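Local coordinates for CELL WALL surface anchor family protein (Streptococcus pneumoniae, PDB 2WW8), which serves as the adhesin of the pneumococcal pilus and probably mediates attachment of the bacterium to host cells, at residues Leu230-Ser234 / Val338-Ala342; Ala254-Leu258 / Ile575-Leu579; Thr274-Thr278 / Gln353-Thr359; Ile279-Phe285 / Thr314-Ser320; Phe535-Ile541 / Asn565-Val569. All coordinates share one frame; numbering follows the deposited sequence.

Interaction 1 of 5, residues Leu230-Ser234 / Val338-Ala342; sequences LLDNS and VPTEA. With MG (magnesium ion), chain B.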
# COMPACT_ATOMS: atom_id res chain seq x y z
N LEU A 230 -36.37 1.57 7.87
CA LEU A 230 -37.51 1.00 7.14
C LEU A 230 -37.40 1.50 5.72
O LEU A 230 -37.25 2.70 5.51
CB LEU A 230 -38.85 1.58 7.60
CG LEU A 230 -39.31 1.32 9.04
CD1 LEU A 230 -40.67 1.96 9.30
CD2 LEU A 230 -39.42 -0.20 9.17
N LEU A 231 -37.47 0.60 4.75
CA LEU A 231 -37.16 1.02 3.40
C LEU A 231 -38.28 0.53 2.45
O LEU A 231 -38.51 -0.68 2.33
CB LEU A 231 -35.83 0.38 3.01
CG LEU A 231 -35.43 0.57 1.52
CD1 LEU A 231 -35.33 2.06 1.14
CD2 LEU A 231 -34.04 -0.16 1.23
N ASP A 232 -38.98 1.48 1.85
CA ASP A 232 -40.04 1.22 0.85
C ASP A 232 -39.45 0.58 -0.41
O ASP A 232 -38.50 1.10 -1.04
CB ASP A 232 -40.78 2.58 0.66
CG ASP A 232 -41.92 2.59 -0.37
OD1 ASP A 232 -42.02 1.68 -1.23
OD2 ASP A 232 -42.69 3.58 -0.25
N ASN A 233 -39.96 -0.60 -0.78
CA ASN A 233 -39.53 -1.27 -2.02
C ASN A 233 -40.77 -1.48 -2.93
O ASN A 233 -40.85 -2.47 -3.67
CB ASN A 233 -38.81 -2.60 -1.71
CG ASN A 233 -38.05 -3.20 -2.92
OD1 ASN A 233 -38.27 -4.36 -3.22
ND2 ASN A 233 -37.21 -2.45 -3.60
N SER A 234 -41.74 -0.56 -2.86
CA SER A 234 -42.96 -0.62 -3.68
C SER A 234 -42.57 -0.47 -5.20
O SER A 234 -41.47 -0.02 -5.54
CB SER A 234 -43.99 0.44 -3.25
OG SER A 234 -43.37 1.72 -3.44
N VAL A 338 -29.86 -5.09 1.44
CA VAL A 338 -30.46 -3.83 0.99
C VAL A 338 -30.76 -3.94 -0.53
O VAL A 338 -29.84 -4.17 -1.27
CB VAL A 338 -29.56 -2.62 1.27
CG1 VAL A 338 -30.25 -1.37 0.75
CG2 VAL A 338 -29.29 -2.47 2.80
N PRO A 339 -32.03 -3.76 -0.98
CA PRO A 339 -32.34 -3.87 -2.39
C PRO A 339 -31.84 -2.61 -3.14
O PRO A 339 -31.93 -1.50 -2.58
CB PRO A 339 -33.88 -3.91 -2.39
CG PRO A 339 -34.26 -3.07 -1.20
CD PRO A 339 -33.22 -3.43 -0.17
N THR A 340 -31.38 -2.79 -4.38
CA THR A 340 -31.14 -1.62 -5.26
C THR A 340 -32.01 -1.62 -6.53
O THR A 340 -31.73 -0.89 -7.50
CB THR A 340 -29.65 -1.54 -5.70
OG1 THR A 340 -29.28 -2.81 -6.26
CG2 THR A 340 -28.79 -1.20 -4.50
N GLU A 341 -33.04 -2.48 -6.51
CA GLU A 341 -34.02 -2.60 -7.60
C GLU A 341 -35.35 -2.80 -6.92
O GLU A 341 -35.39 -3.25 -5.75
CB GLU A 341 -33.73 -3.88 -8.43
CG GLU A 341 -32.28 -4.03 -8.93
CD GLU A 341 -31.91 -3.12 -10.10
OE1 GLU A 341 -32.79 -2.49 -10.74
OE2 GLU A 341 -30.70 -3.03 -10.40
N ALA A 342 -36.42 -2.54 -7.66
CA ALA A 342 -37.78 -2.88 -7.32
C ALA A 342 -38.37 -3.55 -8.57
O ALA A 342 -37.73 -3.66 -9.60
CB ALA A 342 -38.57 -1.61 -6.92
MG MG B . -44.34 3.66 -3.72
O HOH W 1 -44.86 3.67 -1.71
O HOH W 2 -45.99 2.78 -4.50
O HOH W 3 -45.19 5.47 -4.34
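Asn233 ND2 donates to the backbone oxygen of Glu341 over 2.9 Å, in a nearly straight bond (163° at the hydrogen) lying in the plane of the Asn233 amide. With CG anti to the backbone N (chi1 -167°), Asn233, just past the strand end, points its amide at the 338-342 loop; the amide slides past the ring of Pro339, and ND2 also lies 3.7 Å from Ala342 CB. Earlier in both segments, Leu231 and Pro339 reach toward each other, CD2 of Leu231 lying 3.7 Å from CD of Pro339, while Val338 CG1 touches the same methyl. Ala342 CB packs against the backbone oxygen of Ser234. The magnesium ion lies on the other side of the 230-234 segment. Ser234 OG binds it at 2.2 Å and gives its proton to Asp232 OD1 at 2.6 Å, on the syn side of the carboxylate. The same OD1 accepts from Ser234 N in an Asx turn, so two bonds from Ser234 hold this oxygen. Asp232 OD2 takes a proton from a magnesium-bound water, making Asp232 second-shell. Ser236 and Asp387 complete the protein ligands, and the Asp-Asn-Ser-Asn-Ser sequence fits the metal-ion-dependent adhesion site (MIDAS) of a von Willebrand factor A-type domain.

Interaction 2 of 5, residues Ala254-Leu258 / Ile575-Leu579; sequences ATRSL and ILEQL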
# COMPACT_ATOMS: atom_id res chain seq x y z
N ALA A 254 -27.89 5.00 -0.48
CA ALA A 254 -27.96 5.91 0.66
C ALA A 254 -28.11 5.07 1.97
O ALA A 254 -27.43 5.34 2.95
CB ALA A 254 -29.12 6.89 0.55
N THR A 255 -28.96 4.05 1.95
CA THR A 255 -29.14 3.19 3.13
C THR A 255 -27.81 2.54 3.56
O THR A 255 -27.46 2.63 4.75
CB THR A 255 -30.25 2.15 2.88
OG1 THR A 255 -31.46 2.85 2.60
CG2 THR A 255 -30.50 1.16 4.05
N ARG A 256 -27.12 1.92 2.59
CA ARG A 256 -25.82 1.31 2.84
C ARG A 256 -24.85 2.31 3.47
O ARG A 256 -24.13 1.88 4.37
CB ARG A 256 -25.18 0.66 1.61
CG ARG A 256 -26.01 -0.56 1.13
CD ARG A 256 -25.44 -1.05 -0.21
NE ARG A 256 -26.19 -2.27 -0.49
CZ ARG A 256 -26.30 -2.87 -1.67
NH1 ARG A 256 -25.66 -2.35 -2.72
NH2 ARG A 256 -27.04 -3.98 -1.74
N SER A 257 -24.82 3.56 2.97
CA SER A 257 -23.87 4.55 3.51
C SER A 257 -24.26 4.98 4.92
O SER A 257 -23.38 5.13 5.76
CB SER A 257 -23.64 5.78 2.65
OG SER A 257 -22.79 6.66 3.38
N LEU A 258 -25.55 5.13 5.17
CA LEU A 258 -26.05 5.43 6.51
C LEU A 258 -25.71 4.29 7.51
O LEU A 258 -25.27 4.54 8.63
CB LEU A 258 -27.57 5.69 6.48
CG LEU A 258 -28.23 5.93 7.85
CD1 LEU A 258 -27.66 7.20 8.50
CD2 LEU A 258 -29.75 5.97 7.79
N ILE A 575 -31.04 12.03 -1.37
CA ILE A 575 -31.48 11.18 -0.28
C ILE A 575 -30.42 10.98 0.81
O ILE A 575 -30.67 11.21 1.99
CB ILE A 575 -31.98 9.84 -0.82
CG1 ILE A 575 -33.14 10.06 -1.81
CG2 ILE A 575 -32.36 8.86 0.36
CD1 ILE A 575 -33.31 8.83 -2.71
N LEU A 576 -29.19 10.62 0.45
CA LEU A 576 -28.16 10.47 1.47
C LEU A 576 -27.94 11.77 2.26
O LEU A 576 -27.88 11.76 3.51
CB LEU A 576 -26.85 9.94 0.87
CG LEU A 576 -25.73 9.72 1.90
CD1 LEU A 576 -26.25 8.83 3.12
CD2 LEU A 576 -24.46 9.20 1.23
N GLU A 577 -27.88 12.89 1.54
CA GLU A 577 -27.64 14.15 2.19
C GLU A 577 -28.71 14.35 3.26
O GLU A 577 -28.42 14.83 4.35
CB GLU A 577 -27.67 15.27 1.15
CG GLU A 577 -27.72 16.70 1.70
CD GLU A 577 -27.97 17.62 0.48
OE1 GLU A 577 -26.99 17.93 -0.24
OE2 GLU A 577 -29.15 17.96 0.19
N GLN A 578 -29.95 13.98 2.96
CA GLN A 578 -31.01 14.23 3.96
C GLN A 578 -31.00 13.29 5.16
O GLN A 578 -31.19 13.73 6.31
CB GLN A 578 -32.36 14.30 3.26
CG GLN A 578 -33.47 14.75 4.12
CD GLN A 578 -33.23 16.10 4.81
OE1 GLN A 578 -33.40 16.17 6.03
NE2 GLN A 578 -32.78 17.11 4.08
N LEU A 579 -30.72 12.01 4.90
CA LEU A 579 -30.50 11.03 5.95
C LEU A 579 -29.32 11.49 6.80
O LEU A 579 -29.38 11.44 8.04
CB LEU A 579 -30.18 9.65 5.39
CG LEU A 579 -31.33 8.94 4.68
CD1 LEU A 579 -30.81 7.72 3.92
CD2 LEU A 579 -32.44 8.48 5.65
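CG of Leu576 stands anti to its own N (chi1 -178°), which swings both methyls across to Ala254 and Ser257, whereas CG of Leu579 is anti to the carbonyl carbon (chi1 -69°) and sends CD1 to Ala254 and CD2 to Leu258. Ala254 is the small residue at the centre. Its CB is ringed by three side chains, with Ile575 CG2 at 3.8 Å, Leu576 CB at 3.8 Å and Leu579 CD1 at 3.9 Å. The two backbones come closest here, CA of Ala254 lying 4.6 Å from CA of Leu576. These residues belong to helices 247-263 and 575-583, which lie next to each other on one face of the parallel sheet, consistent with the layered alpha/beta fold of von Willebrand factor A-type domains. The short segments run in broadly the same direction, 34° apart, with axes 9.3 Å from each other. CD1 of Leu576 rests against the backbone oxygen of Ala254 at 3.7 Å; that oxygen is already engaged by Leu258 N one helical turn on. Further along, the contact widens: Leu258 CD2 and Leu579 CD2 are 4.3 Å apart. Both leucines also touch Phe383 of strand 379-386, and Leu258 touches Ile229 of strand 225-232.

Interaction 3 of 5, residues Thr274-Thr278 / Gln353-Thr359; sequences TYAST and QFGATFT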
# COMPACT_ATOMS: atom_id res chain seq x y z
N THR A 274 -37.41 -4.06 4.96
CA THR A 274 -37.88 -3.67 3.64
C THR A 274 -39.34 -4.08 3.47
O THR A 274 -39.73 -5.20 3.85
CB THR A 274 -36.99 -4.29 2.58
OG1 THR A 274 -35.69 -3.66 2.68
CG2 THR A 274 -37.54 -4.02 1.14
N TYR A 275 -40.15 -3.18 2.90
CA TYR A 275 -41.60 -3.43 2.83
C TYR A 275 -42.24 -2.97 1.51
O TYR A 275 -41.76 -2.03 0.88
CB TYR A 275 -42.41 -2.81 3.96
CG TYR A 275 -42.57 -1.29 3.91
CD1 TYR A 275 -41.52 -0.45 4.31
CD2 TYR A 275 -43.75 -0.71 3.46
CE1 TYR A 275 -41.67 0.94 4.30
CE2 TYR A 275 -43.92 0.70 3.48
CZ TYR A 275 -42.89 1.49 3.90
OH TYR A 275 -43.06 2.86 3.82
N ALA A 276 -43.37 -3.59 1.20
CA ALA A 276 -44.24 -3.06 0.14
C ALA A 276 -45.63 -3.54 0.57
O ALA A 276 -46.14 -2.94 1.56
CB ALA A 276 -43.79 -3.45 -1.30
N SER A 277 -46.27 -4.49 -0.12
CA SER A 277 -47.58 -4.97 0.38
C SER A 277 -47.42 -5.80 1.66
O SER A 277 -48.41 -6.13 2.31
CB SER A 277 -48.26 -5.92 -0.66
OG SER A 277 -48.51 -5.20 -1.87
N THR A 278 -46.18 -6.23 1.94
CA THR A 278 -45.86 -6.95 3.18
C THR A 278 -44.39 -6.68 3.45
O THR A 278 -43.72 -5.95 2.69
CB THR A 278 -46.20 -8.50 3.15
OG1 THR A 278 -45.97 -9.14 4.44
CG2 THR A 278 -45.28 -9.18 2.12
N GLN A 353 -47.56 -7.97 -8.00
CA GLN A 353 -48.76 -8.01 -7.17
C GLN A 353 -48.43 -7.73 -5.70
O GLN A 353 -49.36 -7.46 -4.95
CB GLN A 353 -49.53 -9.33 -7.30
CG GLN A 353 -49.66 -9.78 -8.81
CD GLN A 353 -50.36 -8.73 -9.67
OE1 GLN A 353 -51.31 -8.09 -9.21
NE2 GLN A 353 -49.90 -8.54 -10.92
N PHE A 354 -47.15 -7.79 -5.30
CA PHE A 354 -46.73 -7.58 -3.92
C PHE A 354 -46.14 -6.21 -3.66
O PHE A 354 -45.56 -5.96 -2.59
CB PHE A 354 -45.72 -8.70 -3.55
CG PHE A 354 -46.37 -10.08 -3.54
CD1 PHE A 354 -46.65 -10.75 -4.72
CD2 PHE A 354 -46.79 -10.63 -2.34
CE1 PHE A 354 -47.29 -11.99 -4.70
CE2 PHE A 354 -47.44 -11.90 -2.31
CZ PHE A 354 -47.71 -12.54 -3.47
N GLY A 355 -46.27 -5.29 -4.62
CA GLY A 355 -45.53 -4.02 -4.49
C GLY A 355 -46.33 -2.76 -4.20
O GLY A 355 -46.00 -1.71 -4.75
N ALA A 356 -47.40 -2.86 -3.42
CA ALA A 356 -48.14 -1.69 -2.95
C ALA A 356 -47.46 -1.16 -1.65
O ALA A 356 -46.34 -1.55 -1.35
CB ALA A 356 -49.60 -2.07 -2.64
N THR A 357 -48.15 -0.36 -0.84
CA THR A 357 -47.55 0.43 0.24
C THR A 357 -48.31 0.20 1.55
O THR A 357 -49.27 0.92 1.86
CB THR A 357 -47.46 1.91 -0.15
OG1 THR A 357 -46.88 1.97 -1.45
CG2 THR A 357 -46.57 2.75 0.86
N PHE A 358 -47.88 -0.81 2.31
CA PHE A 358 -48.53 -1.14 3.60
C PHE A 358 -47.70 -0.59 4.77
O PHE A 358 -46.97 -1.30 5.44
CB PHE A 358 -48.70 -2.64 3.75
CG PHE A 358 -49.63 -3.08 4.87
CD1 PHE A 358 -50.22 -2.17 5.77
CD2 PHE A 358 -49.99 -4.42 4.93
CE1 PHE A 358 -51.10 -2.63 6.77
CE2 PHE A 358 -50.88 -4.89 5.92
CZ PHE A 358 -51.43 -4.02 6.86
N THR A 359 -47.79 0.73 4.93
CA THR A 359 -46.91 1.51 5.81
C THR A 359 -47.11 1.03 7.26
O THR A 359 -46.13 0.82 7.97
CB THR A 359 -47.29 3.00 5.75
OG1 THR A 359 -47.25 3.39 4.38
CG2 THR A 359 -46.25 3.90 6.53
O HOH W 4 -45.22 4.68 3.33
O HOH W 5 -45.71 -3.81 4.39
O HOH W 6 -50.76 -5.82 -2.71
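A loop beside the magnesium site, Gln353-Thr359, is pinned to the end of an edge strand of the parallel sheet where the chain turns out through Ala276 and Ser277. Ser277 does most of the gripping. Its backbone N donates to Phe354 O at 3.0 Å, coming from above that carbonyl's plane, and its OG accepts from Ala356 N at 3.0 Å. With OG anti to the carbonyl carbon (chi1 -62°), Ser277 turns this hydroxyl toward the loop, where it also meets a water that donates to Gln353 O. Two residues on, Phe358 N donates to Ala276 O over 2.9 Å, and a water spans the same oxygen and Phe358 O. These bonds hold the loop beside the metal site: the side chain of Thr357 lies about 4 Å from the magnesium ion without binding it directly, consistent with the loop threonine that A-type domains contribute to the MIDAS. Phe358 is the N-cap residue of helix 359-373. Its ring meets Ser277 O at the edge and in plane, with CD2 at 3.5 Å from that oxygen. The Tyr275 ring meets the start of the helix obliquely, its CE2 3.9 Å from Thr359 CA. A water joins Tyr275 OH to Thr359 OG1, and the same hydroxyl is also hydrogen-bonded to His384 NE2.

Interaction 4 of 5, residues Ile279-Phe285 / Thr314-Ser320; sequences IFDGTEF and TNTKDYS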
# COMPACT_ATOMS: atom_id res chain seq x y z
N ILE A 279 -43.91 -7.23 4.57
CA ILE A 279 -42.50 -7.14 4.89
C ILE A 279 -41.74 -8.10 3.97
O ILE A 279 -42.06 -9.28 3.89
CB ILE A 279 -42.20 -7.54 6.37
CG1 ILE A 279 -43.06 -6.73 7.36
CG2 ILE A 279 -40.67 -7.53 6.58
CD1 ILE A 279 -42.92 -5.27 7.09
N PHE A 280 -40.72 -7.60 3.26
CA PHE A 280 -40.01 -8.43 2.32
C PHE A 280 -38.91 -9.24 3.04
O PHE A 280 -37.79 -8.78 3.20
CB PHE A 280 -39.42 -7.55 1.17
CG PHE A 280 -40.41 -7.17 0.14
CD1 PHE A 280 -41.76 -7.61 0.24
CD2 PHE A 280 -40.04 -6.39 -0.96
CE1 PHE A 280 -42.64 -7.31 -0.77
CE2 PHE A 280 -40.96 -6.07 -1.98
CZ PHE A 280 -42.26 -6.57 -1.88
N ASP A 281 -39.26 -10.42 3.54
CA ASP A 281 -38.42 -11.18 4.45
C ASP A 281 -38.21 -12.62 4.00
O ASP A 281 -37.67 -13.46 4.74
CB ASP A 281 -38.99 -11.16 5.89
CG ASP A 281 -40.34 -11.91 5.96
OD1 ASP A 281 -40.83 -12.45 4.93
OD2 ASP A 281 -40.91 -11.96 7.06
N GLY A 282 -38.64 -12.94 2.77
CA GLY A 282 -38.36 -14.28 2.26
C GLY A 282 -39.45 -15.31 2.49
O GLY A 282 -39.41 -16.41 1.91
N THR A 283 -40.41 -14.98 3.34
CA THR A 283 -41.46 -15.93 3.71
C THR A 283 -42.55 -15.97 2.66
O THR A 283 -42.74 -15.06 1.84
CB THR A 283 -42.13 -15.62 5.08
OG1 THR A 283 -42.70 -14.29 5.07
CG2 THR A 283 -41.07 -15.72 6.23
N GLU A 284 -43.32 -17.05 2.70
CA GLU A 284 -44.46 -17.18 1.80
C GLU A 284 -45.57 -16.24 2.20
O GLU A 284 -45.83 -16.11 3.38
CB GLU A 284 -44.99 -18.62 1.81
CG GLU A 284 -45.87 -18.89 0.61
CD GLU A 284 -46.20 -20.37 0.50
OE1 GLU A 284 -45.50 -21.12 -0.19
OE2 GLU A 284 -47.16 -20.81 1.15
N PHE A 285 -46.17 -15.54 1.23
CA PHE A 285 -47.24 -14.59 1.49
C PHE A 285 -48.28 -14.65 0.38
O PHE A 285 -47.93 -15.04 -0.73
CB PHE A 285 -46.66 -13.17 1.61
CG PHE A 285 -47.60 -12.23 2.30
CD1 PHE A 285 -47.93 -12.44 3.64
CD2 PHE A 285 -48.20 -11.18 1.62
CE1 PHE A 285 -48.82 -11.63 4.29
CE2 PHE A 285 -49.13 -10.36 2.25
CZ PHE A 285 -49.42 -10.58 3.61
N THR A 314 -46.66 -16.33 -3.10
CA THR A 314 -45.25 -16.64 -3.43
C THR A 314 -44.36 -16.33 -2.23
O THR A 314 -44.86 -15.72 -1.30
CB THR A 314 -44.73 -15.80 -4.66
OG1 THR A 314 -43.39 -16.26 -4.99
CG2 THR A 314 -44.64 -14.31 -4.40
N ASN A 315 -43.07 -16.67 -2.25
CA ASN A 315 -42.11 -16.14 -1.27
C ASN A 315 -41.67 -14.74 -1.72
O ASN A 315 -41.31 -14.51 -2.87
CB ASN A 315 -40.86 -17.05 -1.15
CG ASN A 315 -41.19 -18.41 -0.53
OD1 ASN A 315 -41.88 -19.19 -1.17
ND2 ASN A 315 -40.73 -18.69 0.70
N THR A 316 -41.60 -13.81 -0.78
CA THR A 316 -41.12 -12.47 -1.13
C THR A 316 -39.62 -12.57 -1.23
O THR A 316 -38.96 -13.57 -0.85
CB THR A 316 -41.56 -11.41 -0.06
OG1 THR A 316 -41.05 -11.86 1.21
CG2 THR A 316 -43.09 -11.36 0.05
N LYS A 317 -39.02 -11.52 -1.77
CA LYS A 317 -37.58 -11.47 -1.72
C LYS A 317 -37.18 -11.20 -0.27
O LYS A 317 -37.93 -10.51 0.46
CB LYS A 317 -37.10 -10.26 -2.55
CG LYS A 317 -37.14 -10.39 -4.08
CD LYS A 317 -36.35 -11.58 -4.66
CE LYS A 317 -34.94 -11.37 -5.13
NZ LYS A 317 -34.32 -12.43 -6.09
N ASP A 318 -36.02 -11.70 0.12
CA ASP A 318 -35.55 -11.45 1.46
C ASP A 318 -34.65 -10.22 1.46
O ASP A 318 -33.44 -10.33 1.27
CB ASP A 318 -34.86 -12.68 2.04
CG ASP A 318 -34.50 -12.46 3.52
OD1 ASP A 318 -34.83 -11.38 4.10
OD2 ASP A 318 -33.85 -13.40 4.05
N TYR A 319 -35.27 -9.05 1.63
CA TYR A 319 -34.48 -7.81 1.71
C TYR A 319 -34.47 -7.30 3.14
O TYR A 319 -34.28 -6.11 3.33
CB TYR A 319 -35.17 -6.79 0.79
CG TYR A 319 -35.01 -7.09 -0.72
CD1 TYR A 319 -33.82 -7.64 -1.24
CD2 TYR A 319 -36.04 -6.80 -1.62
CE1 TYR A 319 -33.66 -7.89 -2.65
CE2 TYR A 319 -35.90 -7.02 -3.03
CZ TYR A 319 -34.70 -7.56 -3.51
OH TYR A 319 -34.58 -7.80 -4.86
N SER A 320 -34.76 -8.15 4.13
CA SER A 320 -34.81 -7.61 5.50
C SER A 320 -33.69 -8.20 6.36
O SER A 320 -33.08 -9.22 6.01
CB SER A 320 -36.19 -7.79 6.12
OG SER A 320 -37.09 -7.00 5.38
O HOH W 7 -44.06 -20.13 -2.39
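The side chains of Phe280 and Tyr319 run side by side, pointing the same way, CD2 of Phe280 meeting the edge of the Tyr319 ring 4.1 Å from its CD2. Lys317 CB covers one face of the tyrosine ring toward its rim. Phe280 is approached obliquely on another flank by Thr316, whose CB is 3.8 Å from Phe280 CD1. The backbone oxygen of Phe280 is held by two donors arriving from opposite faces of its carbonyl plane: Tyr319 N, and Ser320 OG at 2.9 Å. Thr316 OG1, set between its backbone N and carbonyl carbon (chi1 57°), accepts from Gly282 N at 3.1 Å and, with a longer bond, from Asp281 N. Asp281 OD1 accepts from Thr283 N in an Asx turn and also from Thr283 OG1 at 2.6 Å. Asn315 ND2 donates to Gly282 O in the planes of both amide and carbonyl (2.9 Å, 165° at the hydrogen), while a water bridges Asn315 OD1 to Glu284 OE1. Beyond the turns, Phe285 and Thr314 form an antiparallel hydrogen-bonded pair. The contact thus joins strands 284-292 and 311-315 of an antiparallel sheet at one end and leans at the other on strand 269-275, where Thr274 bonds to Phe280, Tyr319 and Ser320; Lys337, at the end of helix 328-337, makes a salt bridge with Asp318.

Interaction 5 of 5, residues Phe535-Ile541 / Asn565-Val569; sequences FTVGIGI and NYTNV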
# COMPACT_ATOMS: atom_id res chain seq x y z
N PHE A 535 -37.45 9.56 11.97
CA PHE A 535 -37.13 10.43 10.82
C PHE A 535 -37.71 9.81 9.53
O PHE A 535 -37.58 8.61 9.34
CB PHE A 535 -35.61 10.46 10.64
CG PHE A 535 -34.89 11.03 11.82
CD1 PHE A 535 -35.01 12.38 12.14
CD2 PHE A 535 -34.08 10.21 12.62
CE1 PHE A 535 -34.32 12.96 13.24
CE2 PHE A 535 -33.37 10.80 13.74
CZ PHE A 535 -33.53 12.16 14.07
N THR A 536 -38.34 10.61 8.68
CA THR A 536 -38.97 10.14 7.46
C THR A 536 -38.38 10.98 6.32
O THR A 536 -38.42 12.24 6.30
CB THR A 536 -40.50 10.32 7.53
OG1 THR A 536 -40.96 9.66 8.74
CG2 THR A 536 -41.22 9.63 6.33
N VAL A 537 -37.78 10.26 5.39
CA VAL A 537 -37.29 10.89 4.14
C VAL A 537 -38.23 10.38 3.04
O VAL A 537 -38.21 9.16 2.75
CB VAL A 537 -35.81 10.53 3.89
CG1 VAL A 537 -35.29 11.01 2.54
CG2 VAL A 537 -34.91 11.17 4.98
N GLY A 538 -39.08 11.27 2.53
CA GLY A 538 -39.94 10.99 1.37
C GLY A 538 -39.22 11.24 0.05
O GLY A 538 -38.34 12.11 -0.09
N ILE A 539 -39.57 10.41 -0.94
CA ILE A 539 -38.98 10.55 -2.27
C ILE A 539 -40.11 10.96 -3.24
O ILE A 539 -40.88 10.11 -3.70
CB ILE A 539 -38.32 9.27 -2.75
CG1 ILE A 539 -37.15 8.90 -1.83
CG2 ILE A 539 -37.75 9.51 -4.16
CD1 ILE A 539 -36.92 7.39 -1.87
N GLY A 540 -40.16 12.24 -3.62
CA GLY A 540 -41.09 12.67 -4.65
C GLY A 540 -42.53 12.49 -4.18
O GLY A 540 -43.42 12.30 -5.02
N ILE A 541 -42.81 12.59 -2.89
CA ILE A 541 -44.17 12.32 -2.41
C ILE A 541 -45.15 13.41 -2.82
O ILE A 541 -44.87 14.59 -2.56
CB ILE A 541 -44.26 12.22 -0.87
CG1 ILE A 541 -43.17 11.25 -0.44
CG2 ILE A 541 -45.70 11.81 -0.35
CD1 ILE A 541 -43.52 9.88 -0.20
N ASN A 565 -39.15 16.47 11.32
CA ASN A 565 -38.46 15.17 11.14
C ASN A 565 -38.91 14.41 9.88
O ASN A 565 -38.40 13.32 9.57
CB ASN A 565 -38.64 14.25 12.36
CG ASN A 565 -37.61 14.52 13.44
OD1 ASN A 565 -36.80 15.46 13.36
ND2 ASN A 565 -37.65 13.69 14.46
N TYR A 566 -39.81 15.03 9.11
CA TYR A 566 -40.09 14.59 7.73
C TYR A 566 -39.52 15.60 6.71
O TYR A 566 -39.78 16.80 6.83
CB TYR A 566 -41.60 14.56 7.50
CG TYR A 566 -42.00 14.40 6.03
CD1 TYR A 566 -41.60 13.27 5.31
CD2 TYR A 566 -42.75 15.38 5.38
CE1 TYR A 566 -41.97 13.08 4.00
CE2 TYR A 566 -43.15 15.21 4.02
CZ TYR A 566 -42.72 14.08 3.35
OH TYR A 566 -43.08 13.82 2.04
N THR A 567 -38.80 15.13 5.70
CA THR A 567 -38.45 15.94 4.55
C THR A 567 -38.76 15.16 3.28
O THR A 567 -38.41 13.97 3.19
CB THR A 567 -36.96 16.31 4.54
OG1 THR A 567 -36.68 17.03 5.74
CG2 THR A 567 -36.60 17.23 3.37
N ASN A 568 -39.36 15.87 2.33
CA ASN A 568 -39.59 15.34 1.00
C ASN A 568 -38.43 15.69 0.09
O ASN A 568 -38.15 16.85 -0.10
CB ASN A 568 -40.91 15.84 0.40
CG ASN A 568 -41.30 15.06 -0.86
OD1 ASN A 568 -41.22 13.85 -0.87
ND2 ASN A 568 -41.72 15.76 -1.92
N VAL A 569 -37.71 14.71 -0.46
CA VAL A 569 -36.63 14.97 -1.41
C VAL A 569 -37.14 14.89 -2.84
O VAL A 569 -37.80 13.92 -3.23
CB VAL A 569 -35.53 13.91 -1.11
CG1 VAL A 569 -34.47 13.92 -2.09
CG2 VAL A 569 -34.98 14.09 0.32
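Backbone hydrogen bonds run in parallel register between Phe535-Gly540 and Asn565-Val569. Thr536 N donates to Asn565 O at 2.9 Å, and Thr567 N returns to Thr536 O; the alternation continues through Gly538 N to Thr567 O, Val569 N to Gly538 O at 2.7 Å, and Gly540 N to Val569 O. One side-chain bond extends the series past the strand end: Asn568 OD1 accepts from Ile541 N at 2.9 Å (158° at the hydrogen), with CG of Asn568 anti to its N (chi1 -168°), which carries the amide over the turn at Gly540. Van der Waals contacts lie on both faces. On one, Val537 CG1 meets Val569 CG2 at 3.8 Å, on the side covered by helix 575-583. On the other, the Tyr566 ring crosses toward the neighbouring strand, CD1 lying 3.8 Å from Thr536 CG2 and CE1 3.7 Å from Gly538 N, and its OH lies 3.5 Å from Ile541 CB; Gly538, lacking a side chain, makes room for this ring. Amide and ring meet at the start, where the amide plane of Asn565 is inclined 49° to the Phe535 ring and its OD1 lies 3.5 Å from CE1. The Phe535 ring also stacks with Tyr582. Strands 533-539 and 566-569, connected through helix 549-558, form a beta-alpha-beta crossover at one edge of the parallel sheet, consistent with an A-type domain.

From the N terminus, strand 225-232 opens interaction 1, helix 247-263 opens interaction 2, and the end of strand 269-275 opens interaction 3. Interaction 4 comes next and closes first, at 314-320, nested within the other three. Interaction 1 then closes at 338-342 and interaction 3 at 353-359, so these two cross; interaction 1 also crosses interaction 2. Much later, interaction 5 opens and closes in series with 1, 3 and 4, and interaction 2 finally closes at 575-579, enclosing 3, 4 and 5. Interactions 1, 3 and 5 reach one parallel sheet, interaction 2 joins helices over it, and interaction 4 pairs two strands of the antiparallel sheet, whose adjoining loops meet the parallel one at strand 269-275.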